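Local coordinates for protein erythromycin C-12 hydroxylase (Saccharopolyspora erythraea, PDB 2XFH) that hydroxylates erythromycin D at C-12 of its macrolactone ring to give erythromycin C, as a heme-dependent cytochrome P450 of erythromycin biosynthesis, at residues A[19-24]-A[44-49]; A[246-251]-A[391-396]; A[284-289]-A[315-320]; A[384-389]-A[397-402]. The protein carries 1 engineered substitution. One frame throughout, in Å; residues are numbered along the deposited sequence. Where two conformers were deposited one is given.

Contact 1: A[19-24]-A[44-49]; sequences DEVPGM and WQDRYG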
# COMPACT_ATOMS: atom_id res chain seq x y z
N ASP A 19 -18.64 6.09 21.26
CA ASP A 19 -19.30 6.44 20.00
C ASP A 19 -18.54 6.05 18.72
O ASP A 19 -18.73 4.95 18.19
CB ASP A 19 -19.66 7.94 19.99
CG ASP A 19 -20.58 8.32 18.82
OD1 ASP A 19 -21.63 7.66 18.62
OD2 ASP A 19 -20.26 9.31 18.11
N GLU A 20 -17.69 6.96 18.23
CA GLU A 20 -17.20 6.89 16.84
C GLU A 20 -15.69 6.69 16.69
O GLU A 20 -14.90 7.09 17.56
CB GLU A 20 -17.65 8.13 16.05
CG GLU A 20 -19.07 8.06 15.49
CD GLU A 20 -19.17 7.22 14.21
OE1 GLU A 20 -20.08 6.37 14.13
OE2 GLU A 20 -18.35 7.41 13.29
N VAL A 21 -15.30 6.05 15.59
CA VAL A 21 -13.89 5.90 15.20
C VAL A 21 -13.43 7.20 14.55
O VAL A 21 -14.05 7.64 13.57
CB VAL A 21 -13.69 4.74 14.17
CG1 VAL A 21 -12.21 4.50 13.93
CG2 VAL A 21 -14.36 3.46 14.64
N PRO A 22 -12.36 7.84 15.08
CA PRO A 22 -11.91 9.12 14.51
C PRO A 22 -11.35 8.90 13.11
O PRO A 22 -10.83 7.81 12.82
CB PRO A 22 -10.82 9.60 15.48
CG PRO A 22 -10.39 8.40 16.23
CD PRO A 22 -11.52 7.40 16.20
N GLY A 23 -11.47 9.91 12.26
CA GLY A 23 -11.06 9.81 10.87
C GLY A 23 -9.55 9.77 10.71
O GLY A 23 -8.81 10.12 11.64
N MET A 24 -9.10 9.34 9.54
CA MET A 24 -7.66 9.30 9.21
C MET A 24 -7.02 10.69 9.14
O MET A 24 -5.84 10.84 9.47
CB MET A 24 -7.44 8.60 7.87
CG MET A 24 -7.94 7.15 7.75
SD MET A 24 -7.32 6.02 9.01
CE MET A 24 -8.74 5.88 10.13
N TRP A 44 -12.38 -3.84 21.13
CA TRP A 44 -13.54 -2.97 21.20
C TRP A 44 -14.52 -3.27 20.08
O TRP A 44 -14.13 -3.47 18.93
CB TRP A 44 -13.09 -1.51 21.21
CG TRP A 44 -14.19 -0.50 21.12
CD1 TRP A 44 -15.13 -0.19 22.07
CD2 TRP A 44 -14.44 0.38 20.01
NE1 TRP A 44 -15.97 0.81 21.61
CE2 TRP A 44 -15.57 1.18 20.35
CE3 TRP A 44 -13.82 0.58 18.77
CZ2 TRP A 44 -16.08 2.16 19.48
CZ3 TRP A 44 -14.33 1.55 17.91
CH2 TRP A 44 -15.45 2.33 18.28
N GLN A 45 -15.79 -3.30 20.45
CA GLN A 45 -16.89 -3.48 19.50
C GLN A 45 -17.57 -2.13 19.27
O GLN A 45 -18.07 -1.51 20.21
CB GLN A 45 -17.91 -4.47 20.09
CG GLN A 45 -19.05 -4.88 19.14
CD GLN A 45 -20.21 -5.61 19.86
OE1 GLN A 45 -20.93 -6.42 19.27
NE2 GLN A 45 -20.36 -5.33 21.13
N ASP A 46 -17.63 -1.69 18.01
CA ASP A 46 -18.21 -0.40 17.65
C ASP A 46 -19.73 -0.48 17.40
O ASP A 46 -20.33 -1.56 17.42
CB ASP A 46 -17.44 0.24 16.47
CG ASP A 46 -17.68 -0.47 15.11
OD1 ASP A 46 -18.64 -1.25 14.96
OD2 ASP A 46 -16.87 -0.23 14.18
N ARG A 47 -20.35 0.66 17.14
CA ARG A 47 -21.80 0.72 17.00
C ARG A 47 -22.36 -0.07 15.82
O ARG A 47 -23.57 -0.34 15.78
CB ARG A 47 -22.26 2.17 16.93
CG ARG A 47 -21.95 2.87 15.62
CD ARG A 47 -23.01 3.93 15.41
NE ARG A 47 -22.43 5.23 15.09
CZ ARG A 47 -23.02 6.39 15.35
NH1 ARG A 47 -24.22 6.42 15.95
NH2 ARG A 47 -22.41 7.53 15.02
N TYR A 48 -21.50 -0.43 14.86
CA TYR A 48 -21.88 -1.23 13.70
C TYR A 48 -21.62 -2.73 13.90
O TYR A 48 -21.77 -3.52 12.97
CB TYR A 48 -21.17 -0.71 12.44
CG TYR A 48 -21.25 0.80 12.33
CD1 TYR A 48 -22.47 1.43 12.06
CD2 TYR A 48 -20.13 1.60 12.55
CE1 TYR A 48 -22.57 2.80 11.99
CE2 TYR A 48 -20.21 2.99 12.46
CZ TYR A 48 -21.44 3.58 12.18
OH TYR A 48 -21.56 4.94 12.11
N GLY A 49 -21.22 -3.12 15.10
CA GLY A 49 -20.86 -4.53 15.37
C GLY A 49 -19.54 -4.98 14.75
O GLY A 49 -19.37 -6.19 14.47
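R47 takes hold of E20 side-on: NE and NH2 of the guanidinium both turn to the single carboxylate oxygen OE1, each nitrogen 2.8 Å from it. That oxygen lies almost in the guanidinium plane and is met by NE nearly along its C-O axis, whereas NH2 reaches it from above the carboxylate plane, the two flat groups being turned 52° apart. A bend of the E20 chain at chi2 (-79°) brings its end back toward the arginine. A weak hydrogen bond from Y48 OH, 2.9 Å from E20 OE1, adds a third donor to the same atom. D19 extends the network differently. Its OD1 stands over one face of the R47 guanidinium, 3.7 Å from NH2, in a long salt bridge of charge alone, since no N-H points at it. D19, E20 and Y48 each have a second conformer, so the network holds for the modelled one. Here exposed charges tie the first modelled residues to the turn, and a small apolar contact accompanies them: V21 CG2 abuts the edge of the W44 indole, 3.8 Å from CZ3, and W33 of helix 27-40 packs against both residues. In the turn itself, D46 OD1 accepts from Y48 N at 3.0 Å and also from V50 N, while its OD2 is bonded to H52. The arrangement is that of a type I beta turn, D46 to G49, with an Asx turn at its head; it links antiparallel strands 43-45 and 51-53 as a beta hairpin at the edge of the P450 sheet.

Contact 2: A[246-251]-A[391-396]; sequences TTVLLG and QIVLGT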
# COMPACT_ATOMS: atom_id res chain seq x y z
N THR A 246 2.76 4.09 -3.59
CA THR A 246 3.91 4.97 -3.80
C THR A 246 3.51 6.41 -3.49
O THR A 246 4.25 7.14 -2.86
CB THR A 246 4.55 4.84 -5.20
OG1 THR A 246 4.99 3.49 -5.36
CG2 THR A 246 5.78 5.74 -5.33
N THR A 247 2.30 6.79 -3.90
CA THR A 247 1.77 8.12 -3.56
C THR A 247 1.82 8.39 -2.04
O THR A 247 2.23 9.46 -1.61
CB THR A 247 0.31 8.27 -4.07
OG1 THR A 247 0.33 8.32 -5.50
CG2 THR A 247 -0.34 9.56 -3.56
N VAL A 248 1.36 7.42 -1.26
CA VAL A 248 1.19 7.58 0.19
C VAL A 248 2.52 7.46 0.91
O VAL A 248 2.88 8.32 1.74
CB VAL A 248 0.17 6.53 0.75
CG1 VAL A 248 0.14 6.53 2.31
CG2 VAL A 248 -1.21 6.78 0.21
N LEU A 249 3.24 6.37 0.64
CA LEU A 249 4.49 6.12 1.40
C LEU A 249 5.55 7.18 1.10
O LEU A 249 6.19 7.68 2.02
CB LEU A 249 5.10 4.76 1.09
CG LEU A 249 5.94 3.99 2.14
CD1 LEU A 249 7.02 3.20 1.51
CD2 LEU A 249 6.47 4.76 3.37
N LEU A 250 5.72 7.53 -0.18
CA LEU A 250 6.73 8.53 -0.54
C LEU A 250 6.42 9.90 0.10
O LEU A 250 7.34 10.58 0.59
CB LEU A 250 6.94 8.65 -2.06
CG LEU A 250 8.11 9.51 -2.55
CD1 LEU A 250 9.48 9.04 -2.01
CD2 LEU A 250 8.12 9.54 -4.08
N GLY A 251 5.15 10.32 0.05
CA GLY A 251 4.70 11.51 0.81
C GLY A 251 4.99 11.39 2.30
O GLY A 251 5.47 12.34 2.95
N GLN A 391 -10.34 8.39 4.64
CA GLN A 391 -10.44 7.01 5.09
C GLN A 391 -9.52 6.05 4.35
O GLN A 391 -8.92 6.41 3.33
CB GLN A 391 -11.90 6.53 5.05
CG GLN A 391 -12.60 6.54 6.41
CD GLN A 391 -11.93 5.61 7.43
OE1 GLN A 391 -11.45 4.52 7.08
NE2 GLN A 391 -11.91 6.04 8.69
N ILE A 392 -9.39 4.84 4.90
CA ILE A 392 -8.59 3.72 4.37
C ILE A 392 -7.07 3.94 4.47
O ILE A 392 -6.38 3.13 5.10
CB ILE A 392 -8.99 3.29 2.91
CG1 ILE A 392 -10.53 3.14 2.77
CG2 ILE A 392 -8.26 2.00 2.48
CD1 ILE A 392 -11.21 2.22 3.82
N VAL A 393 -6.58 5.02 3.87
CA VAL A 393 -5.15 5.30 3.73
C VAL A 393 -4.68 6.34 4.75
O VAL A 393 -5.43 7.26 5.10
CB VAL A 393 -4.88 5.80 2.27
CG1 VAL A 393 -3.80 6.84 2.21
CG2 VAL A 393 -4.59 4.61 1.32
N LEU A 394 -3.45 6.20 5.24
CA LEU A 394 -2.88 7.21 6.12
C LEU A 394 -1.86 8.04 5.32
O LEU A 394 -0.74 7.61 5.12
CB LEU A 394 -2.24 6.58 7.37
CG LEU A 394 -1.61 7.57 8.37
CD1 LEU A 394 -2.70 8.18 9.20
CD2 LEU A 394 -0.58 6.88 9.27
N GLY A 395 -2.29 9.21 4.85
CA GLY A 395 -1.36 10.14 4.19
C GLY A 395 -2.12 11.18 3.38
O GLY A 395 -3.31 11.42 3.63
N THR A 396 -1.44 11.78 2.41
CA THR A 396 -2.00 12.88 1.63
C THR A 396 -2.04 12.64 0.12
O THR A 396 -1.16 12.02 -0.44
CB THR A 396 -1.27 14.21 1.91
OG1 THR A 396 0.12 14.10 1.54
CG2 THR A 396 -1.36 14.55 3.39
O HOH W 1 1.59 11.73 -0.59
O HOH W 2 1.19 10.55 1.91
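V248 sets its two methyls against different parts of the 391-396 loop, CG2 against the side chain of V393 and CG1 against the backbone beyond it. The valines slide past each other in opposite directions, and the pair V248 CG2 to V393 CG1, at 3.3 Å, is tighter than ordinary van der Waals contact. With CG1 anti to the backbone N (chi1 171°), V248 sends that methyl toward the loop, where it lies 3.1 Å from the carbonyl O of L394 and also touches CA of G395. One helix residue thus meets both a side chain and the backbone of an irregular chain. G395 is the residue whose CA lies nearest that of V248; having no side chain, it lets its backbone approach the valine closely. Farther along, T247 CG2 faces the carbonyl O of T396 at 4.1 Å, a loose approach. Direct polar bonding is replaced here by water. One water lies 2.6 Å from T247 O and 2.8 Å from T396 O; a second lies 2.8 Å from V248 O and accepts from T396 N at 2.9 Å. Buried backbone groups of both segments are in this way bridged by solvent. The hydroxyl of T247 turns back to H243 O of its own helix, and that of T396 to H398 O. Elsewhere on helix 228-259, helix 135-140 meets T247 and L250, while helices 274-284 and 356-374 pack on L249; the 391-396 loop runs on toward strand 400-402.

Contact 3: A[284-289]-A[315-320]; sequences YRPPFP and WVLSAN. With CL6 (1-[(2-chlorophenyl)(diphenyl)methyl]-1H-imidazole), chain C; HEM (protoporphyrin IX containing Fe), chain B.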
# COMPACT_ATOMS: atom_id res chain seq x y z
N TYR A 284 6.17 3.92 11.35
CA TYR A 284 5.70 5.14 11.99
C TYR A 284 4.40 5.66 11.37
O TYR A 284 3.51 6.16 12.08
CB TYR A 284 6.81 6.14 11.84
CG TYR A 284 6.67 7.38 12.67
CD1 TYR A 284 6.91 7.34 14.03
CD2 TYR A 284 6.36 8.60 12.08
CE1 TYR A 284 6.82 8.49 14.82
CE2 TYR A 284 6.27 9.76 12.85
CZ TYR A 284 6.48 9.69 14.21
OH TYR A 284 6.37 10.84 14.95
N ARG A 285 4.31 5.55 10.04
CA ARG A 285 3.16 6.05 9.25
C ARG A 285 2.78 5.02 8.16
O ARG A 285 2.98 5.27 6.95
CB ARG A 285 3.44 7.42 8.62
CG ARG A 285 3.32 8.64 9.62
CD ARG A 285 3.55 10.00 8.96
NE ARG A 285 3.23 11.10 9.90
CZ ARG A 285 4.05 12.08 10.27
NH1 ARG A 285 5.29 12.19 9.79
NH2 ARG A 285 3.60 12.98 11.16
N PRO A 286 2.24 3.88 8.59
CA PRO A 286 1.87 2.80 7.65
C PRO A 286 0.82 3.33 6.68
O PRO A 286 -0.17 3.90 7.13
CB PRO A 286 1.26 1.74 8.58
CG PRO A 286 0.81 2.53 9.85
CD PRO A 286 1.95 3.50 9.99
N PRO A 287 1.05 3.17 5.35
CA PRO A 287 0.02 3.56 4.39
C PRO A 287 -1.39 3.00 4.70
O PRO A 287 -2.36 3.76 4.55
CB PRO A 287 0.57 3.03 3.06
CG PRO A 287 2.08 3.14 3.24
CD PRO A 287 2.24 2.63 4.67
N PHE A 288 -1.49 1.75 5.15
CA PHE A 288 -2.75 1.14 5.61
C PHE A 288 -2.78 0.90 7.13
O PHE A 288 -2.23 -0.10 7.62
CB PHE A 288 -3.02 -0.18 4.89
CG PHE A 288 -2.99 -0.05 3.40
CD1 PHE A 288 -1.93 -0.54 2.66
CD2 PHE A 288 -4.01 0.63 2.75
CE1 PHE A 288 -1.88 -0.41 1.30
CE2 PHE A 288 -3.99 0.76 1.36
CZ PHE A 288 -2.92 0.25 0.63
N PRO A 289 -3.42 1.80 7.87
CA PRO A 289 -3.53 1.61 9.32
C PRO A 289 -4.32 0.38 9.79
O PRO A 289 -4.13 -0.06 10.93
CB PRO A 289 -4.26 2.88 9.81
CG PRO A 289 -4.17 3.83 8.72
CD PRO A 289 -4.11 3.03 7.44
N TRP A 315 -5.73 -3.06 13.83
CA TRP A 315 -5.12 -1.76 13.66
C TRP A 315 -3.60 -1.86 13.66
O TRP A 315 -2.96 -1.78 14.72
CB TRP A 315 -5.59 -0.79 14.74
CG TRP A 315 -6.98 -0.30 14.53
CD1 TRP A 315 -8.13 -0.90 14.93
CD2 TRP A 315 -7.36 0.91 13.86
NE1 TRP A 315 -9.22 -0.14 14.54
CE2 TRP A 315 -8.77 0.98 13.89
CE3 TRP A 315 -6.64 1.94 13.24
CZ2 TRP A 315 -9.48 2.05 13.33
CZ3 TRP A 315 -7.35 3.01 12.68
CH2 TRP A 315 -8.75 3.05 12.74
N VAL A 316 -3.04 -2.08 12.47
CA VAL A 316 -1.57 -2.00 12.24
C VAL A 316 -0.95 -0.70 12.79
O VAL A 316 0.14 -0.71 13.39
CB VAL A 316 -1.28 -2.11 10.70
CG1 VAL A 316 0.13 -1.57 10.34
CG2 VAL A 316 -1.44 -3.55 10.25
N LEU A 317 -1.63 0.42 12.57
CA LEU A 317 -1.18 1.69 13.10
C LEU A 317 -0.99 1.66 14.62
O LEU A 317 0.04 2.13 15.12
CB LEU A 317 -2.09 2.85 12.66
CG LEU A 317 -1.69 4.26 13.13
CD1 LEU A 317 -0.23 4.62 12.74
CD2 LEU A 317 -2.68 5.27 12.54
N SER A 318 -1.94 1.07 15.35
CA SER A 318 -1.89 1.00 16.81
C SER A 318 -0.80 0.04 17.26
O SER A 318 -0.05 0.33 18.18
CB SER A 318 -3.25 0.56 17.36
OG SER A 318 -3.30 0.64 18.78
N ALA A 319 -0.72 -1.10 16.58
CA ALA A 319 0.28 -2.11 16.89
C ALA A 319 1.71 -1.57 16.71
O ALA A 319 2.61 -1.83 17.53
CB ALA A 319 0.04 -3.37 15.98
N ASN A 320 1.92 -0.80 15.65
CA ASN A 320 3.22 -0.19 15.36
C ASN A 320 3.61 0.85 16.41
O ASN A 320 4.77 1.16 16.54
CB ASN A 320 3.23 0.45 13.96
CG ASN A 320 3.23 -0.59 12.82
OD1 ASN A 320 3.31 -1.79 13.06
ND2 ASN A 320 3.10 -0.11 11.60
CLAY CL6 C . -4.54 -2.40 -4.21
CAX CL6 C . -5.36 -1.60 -2.84
CAV CL6 C . -5.99 -0.39 -3.12
CAT CL6 C . -6.65 0.31 -2.11
CAS CL6 C . -6.66 -0.20 -0.81
CAU CL6 C . -6.03 -1.42 -0.53
CAW CL6 C . -5.37 -2.14 -1.54
CAR CL6 C . -4.68 -3.45 -1.18
CAC CL6 C . -5.13 -4.51 -2.17
CAE CL6 C . -4.23 -5.40 -2.73
CAF CL6 C . -4.63 -6.36 -3.67
CAD CL6 C . -5.97 -6.45 -4.01
CAB CL6 C . -6.89 -5.57 -3.45
CAA CL6 C . -6.48 -4.61 -2.53
NAO CL6 C . -3.18 -3.28 -1.28
CAM CL6 C . -2.34 -4.17 -0.81
NAN CL6 C . -1.11 -3.71 -1.12
CAQ CL6 C . -1.22 -2.53 -1.78
CAP CL6 C . -2.58 -2.26 -1.91
CAL CL6 C . -5.02 -3.85 0.26
CAK CL6 C . -4.42 -3.16 1.33
CAI CL6 C . -4.72 -3.51 2.65
CAG CL6 C . -5.65 -4.53 2.91
CAH CL6 C . -6.26 -5.22 1.85
CAJ CL6 C . -5.95 -4.87 0.54
CHA HEM B . -1.21 -7.50 0.56
CHB HEM B . 0.44 -3.32 2.31
CHC HEM B . 2.72 -2.31 -1.80
CHD HEM B . 0.40 -6.07 -3.78
C1A HEM B . -0.90 -6.48 1.41
C2A HEM B . -1.22 -6.41 2.81
C3A HEM B . -0.79 -5.24 3.28
C4A HEM B . -0.16 -4.55 2.19
CMA HEM B . -0.88 -4.74 4.76
CAA HEM B . -1.92 -7.52 3.60
CBA HEM B . -3.42 -7.49 3.44
CGA HEM B . -4.07 -8.56 4.29
O1A HEM B . -3.40 -9.23 5.12
O2A HEM B . -5.30 -8.73 4.21
C1B HEM B . 1.23 -2.70 1.39
C2B HEM B . 2.03 -1.49 1.59
C3B HEM B . 2.66 -1.23 0.42
C4B HEM B . 2.28 -2.26 -0.51
CMB HEM B . 2.12 -0.65 2.88
CAB HEM B . 3.63 -0.10 0.00
CBB HEM B . 4.34 0.69 0.83
C1C HEM B . 2.29 -3.23 -2.73
C2C HEM B . 2.71 -3.32 -4.11
C3C HEM B . 2.07 -4.38 -4.63
C4C HEM B . 1.22 -4.96 -3.63
CMC HEM B . 3.74 -2.41 -4.80
CAC HEM B . 2.23 -4.83 -6.07
CBC HEM B . 2.05 -6.14 -6.34
C1D HEM B . -0.23 -6.83 -2.84
C2D HEM B . -0.97 -8.06 -3.08
C3D HEM B . -1.50 -8.46 -1.71
C4D HEM B . -1.00 -7.47 -0.79
CMD HEM B . -1.22 -8.80 -4.41
CAD HEM B . -2.30 -9.70 -1.34
CBD HEM B . -1.28 -10.73 -0.81
CGD HEM B . -2.03 -11.97 -0.36
O1D HEM B . -3.27 -11.88 -0.09
O2D HEM B . -1.39 -13.06 -0.26
NA HEM B . -0.24 -5.32 1.05
NB HEM B . 1.40 -3.14 0.12
NC HEM B . 1.40 -4.25 -2.46
ND HEM B . -0.27 -6.54 -1.49
FE HEM B . 0.61 -4.84 -0.67
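P289 O is the polar atom on which this contact turns. It accepts from L317 N at 3.0 Å, a nearly straight bond with an N-H...O angle of 169°, and W315 CA makes a CA-H...O contact with it at 3.4 Å. Around that bond the packing is apolar. P289 CB sits 3.6 Å from L317 CB. L317, its CG anti to the backbone N (chi1 -178°), also carries CD1 across to the P286 ring, which it meets at about a right angle, 3.7 Å from CD. V316 CG1 flanks P286 CB. N320, its amide bonded to S345 OG, and P286 approach each other from opposite directions. Between P287 and P289 the chain offers F288 to the active site: its ring face lies over CAK of the bound inhibitor, whose imidazole NAN coordinates the heme iron at 2.1 Å, and its edge meets the porphyrin near CHB. The N-terminal turn of helix 316-320 thus packs against a heme-facing loop. Helix 274-284 leads into that loop and strand 290-295 leaves it, while strand 311-315 delivers helix 316-320; helix 228-259 backs P287 and F288, and helix 27-40 covers L317.

Contact 4: A[384-389]-A[397-402]; sequences ERLRHF and RHLPVL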
# COMPACT_ATOMS: atom_id res chain seq x y z
N GLU A 384 -1.57 24.93 1.06
CA GLU A 384 -2.33 23.74 1.46
C GLU A 384 -3.16 23.11 0.35
O GLU A 384 -4.40 23.11 0.38
CB GLU A 384 -3.11 23.87 2.78
CG GLU A 384 -3.09 22.53 3.54
CD GLU A 384 -4.38 22.20 4.28
OE1 GLU A 384 -4.43 22.43 5.51
OE2 GLU A 384 -5.33 21.68 3.65
N ARG A 385 -2.45 22.61 -0.65
CA ARG A 385 -3.00 21.63 -1.57
C ARG A 385 -2.86 20.26 -0.89
O ARG A 385 -3.16 19.22 -1.47
CB ARG A 385 -2.26 21.65 -2.91
CG ARG A 385 -3.06 21.08 -4.06
CD ARG A 385 -2.15 20.72 -5.20
NE ARG A 385 -2.90 20.24 -6.37
CZ ARG A 385 -2.33 19.73 -7.45
NH1 ARG A 385 -1.01 19.61 -7.52
NH2 ARG A 385 -3.08 19.32 -8.46
N LEU A 386 -2.45 20.31 0.38
CA LEU A 386 -2.21 19.14 1.24
C LEU A 386 -3.49 18.58 1.86
O LEU A 386 -3.81 18.87 3.03
CB LEU A 386 -1.26 19.54 2.36
CG LEU A 386 -0.34 18.49 2.96
CD1 LEU A 386 1.02 18.65 2.35
CD2 LEU A 386 -0.24 18.66 4.46
N ARG A 387 -4.20 17.77 1.08
CA ARG A 387 -5.46 17.17 1.53
C ARG A 387 -5.26 15.71 1.92
O ARG A 387 -5.03 14.86 1.05
CB ARG A 387 -6.51 17.28 0.42
CG ARG A 387 -6.46 18.61 -0.35
CD ARG A 387 -7.41 18.63 -1.54
NE ARG A 387 -7.16 17.56 -2.50
CZ ARG A 387 -7.97 16.52 -2.71
NH1 ARG A 387 -9.11 16.41 -2.02
NH2 ARG A 387 -7.66 15.60 -3.61
N HIS A 388 -5.36 15.43 3.22
CA HIS A 388 -5.22 14.07 3.76
C HIS A 388 -6.34 13.17 3.26
O HIS A 388 -7.48 13.63 3.08
CB HIS A 388 -5.22 14.09 5.29
CG HIS A 388 -3.95 14.63 5.88
ND1 HIS A 388 -3.06 13.83 6.58
CD2 HIS A 388 -3.41 15.87 5.88
CE1 HIS A 388 -2.03 14.57 6.98
NE2 HIS A 388 -2.22 15.81 6.56
N PHE A 389 -6.02 11.90 3.00
CA PHE A 389 -7.06 10.90 2.73
C PHE A 389 -7.94 10.78 3.96
O PHE A 389 -7.44 10.72 5.09
CB PHE A 389 -6.45 9.54 2.38
CG PHE A 389 -5.85 9.49 1.02
CD1 PHE A 389 -6.59 9.05 -0.07
CD2 PHE A 389 -4.54 9.88 0.82
CE1 PHE A 389 -6.02 9.01 -1.34
CE2 PHE A 389 -3.96 9.81 -0.44
CZ PHE A 389 -4.70 9.40 -1.52
N ARG A 397 -3.07 13.17 -0.52
CA ARG A 397 -3.25 13.06 -1.96
C ARG A 397 -2.23 13.90 -2.72
O ARG A 397 -1.84 13.54 -3.83
CB ARG A 397 -4.68 13.47 -2.34
CG ARG A 397 -4.95 13.58 -3.82
CD ARG A 397 -4.88 12.23 -4.55
NE ARG A 397 -5.06 12.42 -5.99
CZ ARG A 397 -4.15 12.89 -6.85
NH1 ARG A 397 -2.91 13.22 -6.47
NH2 ARG A 397 -4.49 13.02 -8.12
N HIS A 398 -1.78 15.02 -2.13
CA HIS A 398 -0.72 15.84 -2.72
C HIS A 398 0.29 16.14 -1.63
O HIS A 398 -0.01 15.99 -0.45
CB HIS A 398 -1.26 17.15 -3.32
CG HIS A 398 -2.26 16.94 -4.41
ND1 HIS A 398 -1.90 16.71 -5.72
CD2 HIS A 398 -3.61 16.89 -4.39
CE1 HIS A 398 -2.98 16.52 -6.45
NE2 HIS A 398 -4.04 16.63 -5.66
N LEU A 399 1.49 16.55 -2.05
CA LEU A 399 2.51 17.03 -1.13
C LEU A 399 3.29 18.17 -1.78
O LEU A 399 4.31 17.94 -2.47
CB LEU A 399 3.45 15.89 -0.68
CG LEU A 399 4.26 16.21 0.58
CD1 LEU A 399 3.34 16.08 1.79
CD2 LEU A 399 5.49 15.32 0.72
N PRO A 400 2.80 19.42 -1.63
CA PRO A 400 3.60 20.57 -2.07
C PRO A 400 4.94 20.61 -1.32
O PRO A 400 4.97 20.61 -0.08
CB PRO A 400 2.75 21.78 -1.67
CG PRO A 400 1.33 21.23 -1.57
CD PRO A 400 1.48 19.80 -1.10
N VAL A 401 6.03 20.63 -2.06
CA VAL A 401 7.38 20.67 -1.48
C VAL A 401 8.20 21.83 -2.04
O VAL A 401 7.84 22.46 -3.06
CB VAL A 401 8.19 19.33 -1.70
CG1 VAL A 401 7.61 18.22 -0.90
CG2 VAL A 401 8.33 18.95 -3.20
N LEU A 402 9.32 22.10 -1.37
CA LEU A 402 10.27 23.11 -1.76
C LEU A 402 11.66 22.53 -1.69
O LEU A 402 12.01 21.94 -0.66
CB LEU A 402 10.19 24.32 -0.79
CG LEU A 402 8.95 25.21 -0.81
CD1 LEU A 402 8.96 26.17 0.37
CD2 LEU A 402 8.90 26.03 -2.07
O HOH W 3 -6.54 16.29 -6.70
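R385, in the modelled conformer, lays its guanidinium flat on the imidazole of H398, the two centres 3.7 Å apart and the planes only 14° from parallel. An extended chain from CG to NE reaches this position, so that CZ comes 3.4 Å from H398 CE1 while CD rests over the same ring in a CH-pi contact. R397 NH1 lies over the opposite face of the imidazole, offset toward the rim. A water at the ring edge, 2.7 Å from H398 NE2, is also weakly bonded to R387 NH2. The backbone tie comes next: R397 N donates to R387 O at 3.0 Å, almost straight at 174°. R387, likewise in its modelled conformer, bends at chi3 (-58°) and runs alongside R397, placing NH2 3.4 Å from the latter's CG, and F389 CE2 lies 3.5 Å from R397 N. Toward the strand the surface turns apolar. L386, at the centre of an inverse gamma turn, puts CD1 3.5 Å from L399 CD1 and against the P400 ring, whose CG touches R385 CB.

Acidic residues form the second shell. D137 pairs with R385 and D171 with R397, while D134 accepts from H398 ND1; these carboxylates probably offset the gathered positive charge and help fix the rotation of the imidazole. Taken together, two nearly antiparallel chain segments form the base of a loop beside the small antiparallel sheet of strands 132-134, 400-402 and 378-379 in the cytochrome P450 fold, away from the annotated heme and substrate sites.

In the fold
Contact 1 closes first along the chain and holds the N-terminal segment to the five-stranded sheet that, through strands 290-295 and 311-315, also receives contact 3, about 17 Å away between centres. Contact 3 comes between the two segments of contact 2, whose centre is about 12 Å from its own; a probable hydrogen bond, L394 N to P287 O, joins them at 2.8 Å. Contacts 2 and 4 alternate along the chain, about 10 Å apart, and share the run 384-402, where G395 O probably bonds F389 N. M24 touches Q391, P289 and F389, linking contact 1 with the others. Segments 284-289, lining the heme pocket, and 391-396 connect helix 228-259 with the regions of both sheets.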